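PDB 3EDP: Lin2111 protein from Listeria innocua, which is of unknown function but, as a GntR-family protein with a UTRA domain, probably binds DNA and regulates transcription. Local coordinates for residues 209-212 with 213-217; 117-120 with 121-125. All coordinates share one frame; numbering follows the deposited sequence.

Contact 1 (209-212 with 213-217); sequences FYAE and NDMPI
With its CG swung to the side of the backbone N, anti to the carbonyl carbon (chi1 -70°), Tyr210 lays its ring beside the returning chain, where CE1 comes 3.6 Å from Pro216 CG. The two side chains meet at a slant. The same CE1 lies 3.6 Å from Asp214 OD1, since the Asp214 carboxylate runs alongside the phenol and points the same way, its plane turned 18° from the ring. Met215 N sits in the ring plane at its edge. Beyond this contact the phenol OH makes a weak hydrogen bond to Glu178.

Tyr210 and Pro216 share one face of the sheet; Ala211 and the selenomethionine Met215 point to the other, and Ile217 CG2 rests 3.7 Å from Ala211 CB. Tyr172 packs on both Ala211 and Met215, while Val167 meets Phe209 and Ile217.

Between the two faces the backbones are tied by Ile217 N to Phe209 O at 2.8 Å, nearly straight, and by Ala211 N to Met215 O at 2.7 Å. The return bond, Met215 N to Ala211 O, is weak at 3.5 Å. Asn213 and Asp214 both take positive phi, which turns the chain round after Glu212. Ala211 and Met215 thus form the last hydrogen-bonded pair of an antiparallel beta hairpin, the one joining strands 201-211 and 215-225 of the UTRA-domain sheet.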
ATOM      1  N   PHE A 209       7.404   2.444   3.186  1.00 30.54           N
ATOM      2  CA  PHE A 209       6.828   3.574   2.469  1.00 24.16           C
ATOM      3  C   PHE A 209       7.954   4.540   2.113  1.00 22.87           C
ATOM      4  O   PHE A 209       8.781   4.887   2.968  1.00 27.21           O
ATOM      5  CB  PHE A 209       5.779   4.290   3.319  1.00 27.79           C
ATOM      6  CG  PHE A 209       4.580   3.442   3.685  1.00 27.06           C
ATOM      7  CD1 PHE A 209       3.421   3.491   2.927  1.00 33.13           C
ATOM      8  CD2 PHE A 209       4.603   2.626   4.804  1.00 21.63           C
ATOM      9  CE1 PHE A 209       2.306   2.732   3.271  1.00 28.04           C
ATOM     10  CE2 PHE A 209       3.493   1.861   5.155  1.00 22.22           C
ATOM     11  CZ  PHE A 209       2.344   1.913   4.386  1.00 27.40           C
ATOM     12  N   TYR A 210       7.993   4.961   0.854  1.00 28.77           N
ATOM     13  CA  TYR A 210       9.040   5.856   0.372  1.00 30.80           C
ATOM     14  C   TYR A 210       8.488   7.206  -0.042  1.00 31.44           C
ATOM     15  O   TYR A 210       7.406   7.288  -0.625  1.00 24.52           O
ATOM     16  CB  TYR A 210       9.735   5.248  -0.852  1.00 27.05           C
ATOM     17  CG  TYR A 210      10.596   4.043  -0.556  1.00 30.51           C
ATOM     18  CD1 TYR A 210      11.955   4.189  -0.313  1.00 34.69           C
ATOM     19  CD2 TYR A 210      10.056   2.760  -0.529  1.00 28.31           C
ATOM     20  CE1 TYR A 210      12.755   3.103  -0.048  1.00 33.25           C
ATOM     21  CE2 TYR A 210      10.858   1.655  -0.268  1.00 30.34           C
ATOM     22  CZ  TYR A 210      12.205   1.840  -0.024  1.00 32.55           C
ATOM     23  OH  TYR A 210      13.020   0.768   0.238  1.00 44.80           O
ATOM     24  N   ALA A 211       9.244   8.255   0.264  1.00 24.86           N
ATOM     25  CA  ALA A 211       9.112   9.534  -0.417  1.00 27.62           C
ATOM     26  C   ALA A 211       9.909   9.441  -1.722  1.00 31.77           C
ATOM     27  O   ALA A 211      10.679   8.500  -1.910  1.00 30.61           O
ATOM     28  CB  ALA A 211       9.655  10.674   0.455  1.00 25.20           C
ATOM     29  N   GLU A 212       9.730  10.414  -2.613  1.00 27.83           N
ATOM     30  CA  GLU A 212      10.490  10.460  -3.862  1.00 36.98           C
ATOM     31  C   GLU A 212      11.994  10.339  -3.627  1.00 40.58           C
ATOM     32  O   GLU A 212      12.497  10.677  -2.553  1.00 34.80           O
ATOM     33  CB  GLU A 212      10.189  11.747  -4.639  1.00 39.91           C
ATOM     34  CG  GLU A 212       9.160  11.570  -5.742  1.00 42.94           C
ATOM     35  CD  GLU A 212       8.989  12.814  -6.588  1.00 40.08           C
ATOM     36  OE1 GLU A 212       8.311  13.755  -6.122  1.00 45.12           O
ATOM     37  OE2 GLU A 212       9.514  12.845  -7.723  1.00 33.67           O
ATOM     38  N   ASN A 213      12.702   9.849  -4.641  1.00 30.47           N
ATOM     39  CA  ASN A 213      14.166   9.743  -4.607  1.00 33.93           C
ATOM     40  C   ASN A 213      14.684   8.718  -3.604  1.00 35.93           C
ATOM     41  O   ASN A 213      15.711   8.926  -2.956  1.00 38.12           O
ATOM     42  CB  ASN A 213      14.820  11.110  -4.361  1.00 41.18           C
ATOM     43  CG  ASN A 213      16.291  11.139  -4.767  1.00 50.03           C
ATOM     44  OD1 ASN A 213      16.713  10.429  -5.684  1.00 51.19           O
ATOM     45  ND2 ASN A 213      17.076  11.968  -4.086  1.00 47.02           N
ATOM     46  N   ASP A 214      13.954   7.618  -3.471  1.00 31.44           N
ATOM     47  CA  ASP A 214      14.435   6.454  -2.746  1.00 38.79           C
ATOM     48  C   ASP A 214      14.634   6.730  -1.255  1.00 41.97           C
ATOM     49  O   ASP A 214      15.557   6.202  -0.642  1.00 39.95           O
ATOM     50  CB  ASP A 214      15.744   5.956  -3.365  1.00 42.82           C
ATOM     51  CG  ASP A 214      16.119   4.568  -2.888  1.00 55.34           C
ATOM     52  OD1 ASP A 214      15.197   3.783  -2.588  1.00 58.68           O
ATOM     53  OD2 ASP A 214      17.330   4.266  -2.809  1.00 62.43           O
HETATM   54  N   MSE A 215      13.762   7.549  -0.679  1.00 31.65           N
HETATM   55  CA  MSE A 215      13.858   7.877   0.742  1.00 34.10           C
HETATM   56  C   MSE A 215      12.742   7.227   1.562  1.00 30.09           C
HETATM   57  O   MSE A 215      11.589   7.654   1.495  1.00 30.21           O
HETATM   58  CB  MSE A 215      13.820   9.388   0.955  1.00 31.62           C
HETATM   59  CG  MSE A 215      13.873   9.781   2.431  1.00 45.14           C
HETATM   60 SE   MSE A 215      13.233  11.592   2.714  0.56 52.14          SE
HETATM   61  CE  MSE A 215      14.949  12.510   2.587  1.00 60.60           C
ATOM     62  N   PRO A 216      13.089   6.196   2.346  1.00 34.24           N
ATOM     63  CA  PRO A 216      12.112   5.519   3.209  1.00 30.33           C
ATOM     64  C   PRO A 216      11.658   6.478   4.298  1.00 31.85           C
ATOM     65  O   PRO A 216      12.492   7.142   4.908  1.00 28.67           O
ATOM     66  CB  PRO A 216      12.918   4.371   3.830  1.00 29.91           C
ATOM     67  CG  PRO A 216      14.195   4.289   3.036  1.00 38.27           C
ATOM     68  CD  PRO A 216      14.452   5.681   2.552  1.00 36.77           C
ATOM     69  N   ILE A 217      10.354   6.569   4.522  1.00 31.81           N
ATOM     70  CA  ILE A 217       9.825   7.466   5.539  1.00 31.07           C
ATOM     71  C   ILE A 217       9.066   6.709   6.618  1.00 29.52           C
ATOM     72  O   ILE A 217       8.837   7.238   7.710  1.00 30.50           O
ATOM     73  CB  ILE A 217       8.906   8.555   4.929  1.00 25.29           C
ATOM     74  CG1 ILE A 217       7.696   7.914   4.246  1.00 26.17           C
ATOM     75  CG2 ILE A 217       9.691   9.436   3.949  1.00 25.33           C
ATOM     76  CD1 ILE A 217       6.733   8.927   3.630  1.00 32.53           C
TER

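Contact 2 (117-120 with 121-125); sequences FGMK and ENELV
A type I beta turn from Lys120 to Glu123 carries the chain from the end of helix 110-117 into strand 124-134. Its backbone bond runs from Glu123 N to Lys120 O at 2.9 Å, and a side chain closes the other way: Glu123 OE2 accepts Lys120 N at 2.8 Å. The second bond is fairly straight (159° at the hydrogen), but the N-H arrives 44° above the carboxylate plane. Lys120 and Glu123 are therefore gripped twice, once through each residue's N-H. The extended Glu123 chain reaches back over the turn, so that its CD also lies 3.5 Å from Lys120 CB and the aliphatic part of the lysine backs the carboxylate.

Glu123 OE1 faces a different part of the protein, in a long and weak ion pair with Lys66 of strand 63-66, which places the turn near the GntR-family part of the chain, the part that probably binds DNA. Glu121, at the second position of the turn, directs OE1 into a salt bridge with Lys111, near the start of the preceding helix.

The selenomethionine Met119 crosses the Glu123 side chain at a slant. With CG held between the backbone N and the carbonyl carbon (chi1 68°) and a bend at chi3, its tail curls toward the new strand. CE reaches Glu123 CB at 3.4 Å and approaches Leu124 O at 3.8 Å, while SE meets Val125 CG1 at 4.0 Å. Nearer the backbone, Met119 CB lies 3.4 Å from Glu123 OE2. Pro146 and Ala109 also pack on Met119, and Ala109 touches Val125 as well.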
ATOM      1  N   PHE A 117      16.292   2.803   7.114  1.00 42.73           N
ATOM      2  CA  PHE A 117      16.000   4.216   6.890  1.00 38.21           C
ATOM      3  C   PHE A 117      17.223   4.963   6.394  1.00 46.04           C
ATOM      4  O   PHE A 117      17.124   6.102   5.941  1.00 53.80           O
ATOM      5  CB  PHE A 117      15.485   4.878   8.177  1.00 41.08           C
ATOM      6  CG  PHE A 117      14.072   4.502   8.526  1.00 38.65           C
ATOM      7  CD1 PHE A 117      13.008   4.981   7.775  1.00 37.36           C
ATOM      8  CD2 PHE A 117      13.807   3.672   9.603  1.00 34.76           C
ATOM      9  CE1 PHE A 117      11.705   4.641   8.096  1.00 33.41           C
ATOM     10  CE2 PHE A 117      12.508   3.325   9.926  1.00 38.42           C
ATOM     11  CZ  PHE A 117      11.455   3.807   9.172  1.00 32.01           C
ATOM     12  N   GLY A 118      18.381   4.319   6.485  1.00 46.78           N
ATOM     13  CA  GLY A 118      19.634   4.991   6.202  1.00 40.49           C
ATOM     14  C   GLY A 118      19.834   6.149   7.159  1.00 51.71           C
ATOM     15  O   GLY A 118      20.155   7.258   6.737  1.00 54.04           O
HETATM   16  N   MSE A 119      19.630   5.888   8.450  1.00 57.20           N
HETATM   17  CA  MSE A 119      19.798   6.899   9.493  1.00 51.49           C
HETATM   18  C   MSE A 119      20.790   6.422  10.556  1.00 53.29           C
HETATM   19  O   MSE A 119      21.341   5.324  10.457  1.00 54.19           O
HETATM   20  CB  MSE A 119      18.447   7.243  10.134  1.00 50.66           C
HETATM   21  CG  MSE A 119      17.835   6.116  10.954  1.00 56.19           C
HETATM   22 SE   MSE A 119      15.968   6.423  11.468  0.68 51.46          SE
HETATM   23  CE  MSE A 119      16.219   7.952  12.648  1.00 72.96           C
ATOM     24  N   LYS A 120      21.018   7.248  11.572  1.00 53.68           N
ATOM     25  CA  LYS A 120      21.938   6.887  12.648  1.00 62.66           C
ATOM     26  C   LYS A 120      21.249   6.031  13.707  1.00 60.83           C
ATOM     27  O   LYS A 120      20.136   6.334  14.139  1.00 58.94           O
ATOM     28  CB  LYS A 120      22.549   8.136  13.284  1.00 71.14           C
ATOM     29  CG  LYS A 120      23.338   8.995  12.313  1.00 81.18           C
ATOM     30  CD  LYS A 120      24.289   8.145  11.480  1.00 89.47           C
ATOM     31  CE  LYS A 120      25.197   9.006  10.609  1.00 92.16           C
ATOM     32  NZ  LYS A 120      26.145   9.820  11.421  1.00 89.70           N
ATOM     33  N   GLU A 121      21.928   4.966  14.123  1.00 60.39           N
ATOM     34  CA  GLU A 121      21.374   3.977  15.048  1.00 61.19           C
ATOM     35  C   GLU A 121      20.842   4.573  16.354  1.00 52.52           C
ATOM     36  O   GLU A 121      19.953   4.003  16.987  1.00 50.50           O
ATOM     37  CB  GLU A 121      22.408   2.884  15.344  1.00 67.10           C
ATOM     38  CG  GLU A 121      23.797   3.409  15.695  1.00 81.56           C
ATOM     39  CD  GLU A 121      24.552   3.953  14.487  1.00 93.30           C
ATOM     40  OE1 GLU A 121      24.174   3.616  13.342  1.00 91.88           O
ATOM     41  OE2 GLU A 121      25.526   4.716  14.684  1.00 97.54           O
ATOM     42  N   ASN A 122      21.380   5.724  16.742  1.00 50.74           N
ATOM     43  CA  ASN A 122      21.011   6.373  17.996  1.00 54.71           C
ATOM     44  C   ASN A 122      19.923   7.429  17.827  1.00 51.13           C
ATOM     45  O   ASN A 122      19.453   8.012  18.802  1.00 55.35           O
ATOM     46  CB  ASN A 122      22.241   7.006  18.644  1.00 68.24           C
ATOM     47  CG  ASN A 122      22.956   7.968  17.714  1.00 83.01           C
ATOM     48  OD1 ASN A 122      23.417   7.582  16.637  1.00 84.29           O
ATOM     49  ND2 ASN A 122      23.052   9.229  18.123  1.00 88.58           N
ATOM     50  N   GLU A 123      19.529   7.683  16.587  1.00 50.23           N
ATOM     51  CA  GLU A 123      18.446   8.618  16.322  1.00 51.65           C
ATOM     52  C   GLU A 123      17.106   7.961  16.637  1.00 44.96           C
ATOM     53  O   GLU A 123      16.998   6.737  16.665  1.00 41.09           O
ATOM     54  CB  GLU A 123      18.515   9.123  14.880  1.00 60.65           C
ATOM     55  CG  GLU A 123      19.746   9.993  14.621  1.00 65.42           C
ATOM     56  CD  GLU A 123      19.886  10.410  13.171  1.00 73.13           C
ATOM     57  OE1 GLU A 123      20.223  11.589  12.931  1.00 79.35           O
ATOM     58  OE2 GLU A 123      19.658   9.569  12.274  1.00 70.04           O
ATOM     59  N   LEU A 124      16.089   8.775  16.890  1.00 37.09           N
ATOM     60  CA  LEU A 124      14.850   8.268  17.457  1.00 38.14           C
ATOM     61  C   LEU A 124      13.770   7.959  16.426  1.00 38.74           C
ATOM     62  O   LEU A 124      13.693   8.598  15.376  1.00 35.68           O
ATOM     63  CB  LEU A 124      14.315   9.258  18.492  1.00 37.58           C
ATOM     64  CG  LEU A 124      15.323   9.648  19.576  1.00 45.37           C
ATOM     65  CD1 LEU A 124      14.748  10.749  20.455  1.00 39.27           C
ATOM     66  CD2 LEU A 124      15.725   8.430  20.406  1.00 46.14           C
ATOM     67  N   VAL A 125      12.930   6.981  16.755  1.00 34.90           N
ATOM     68  CA  VAL A 125      11.761   6.638  15.962  1.00 31.06           C
ATOM     69  C   VAL A 125      10.574   6.421  16.890  1.00 30.05           C
ATOM     70  O   VAL A 125      10.743   6.033  18.044  1.00 31.49           O
ATOM     71  CB  VAL A 125      11.978   5.342  15.121  1.00 32.33           C
ATOM     72  CG1 VAL A 125      13.185   5.489  14.201  1.00 38.06           C
ATOM     73  CG2 VAL A 125      12.137   4.119  16.024  1.00 27.16           C
TER

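In the fold
Contact 2 comes first along the chain, closing the short loop after helix 110-117 and feeding strand 124-134. Nearly ninety residues later contact 1 closes the hairpin between strands 201-211 and 215-225. The two stand in series, neither nesting nor crossing, with centres about 15 Å apart. Strands 124-134 and 215-225 flank strand 137-146 and run antiparallel to it, so both turns lie toward the same end of the six-stranded sheet. They meet directly through Phe117, whose CD1 is 3.6 Å from Pro216 O and whose CE1 is 3.7 Å from Ile217 C. The end of helix 110-117 is thereby packed against the start of strand 215-225.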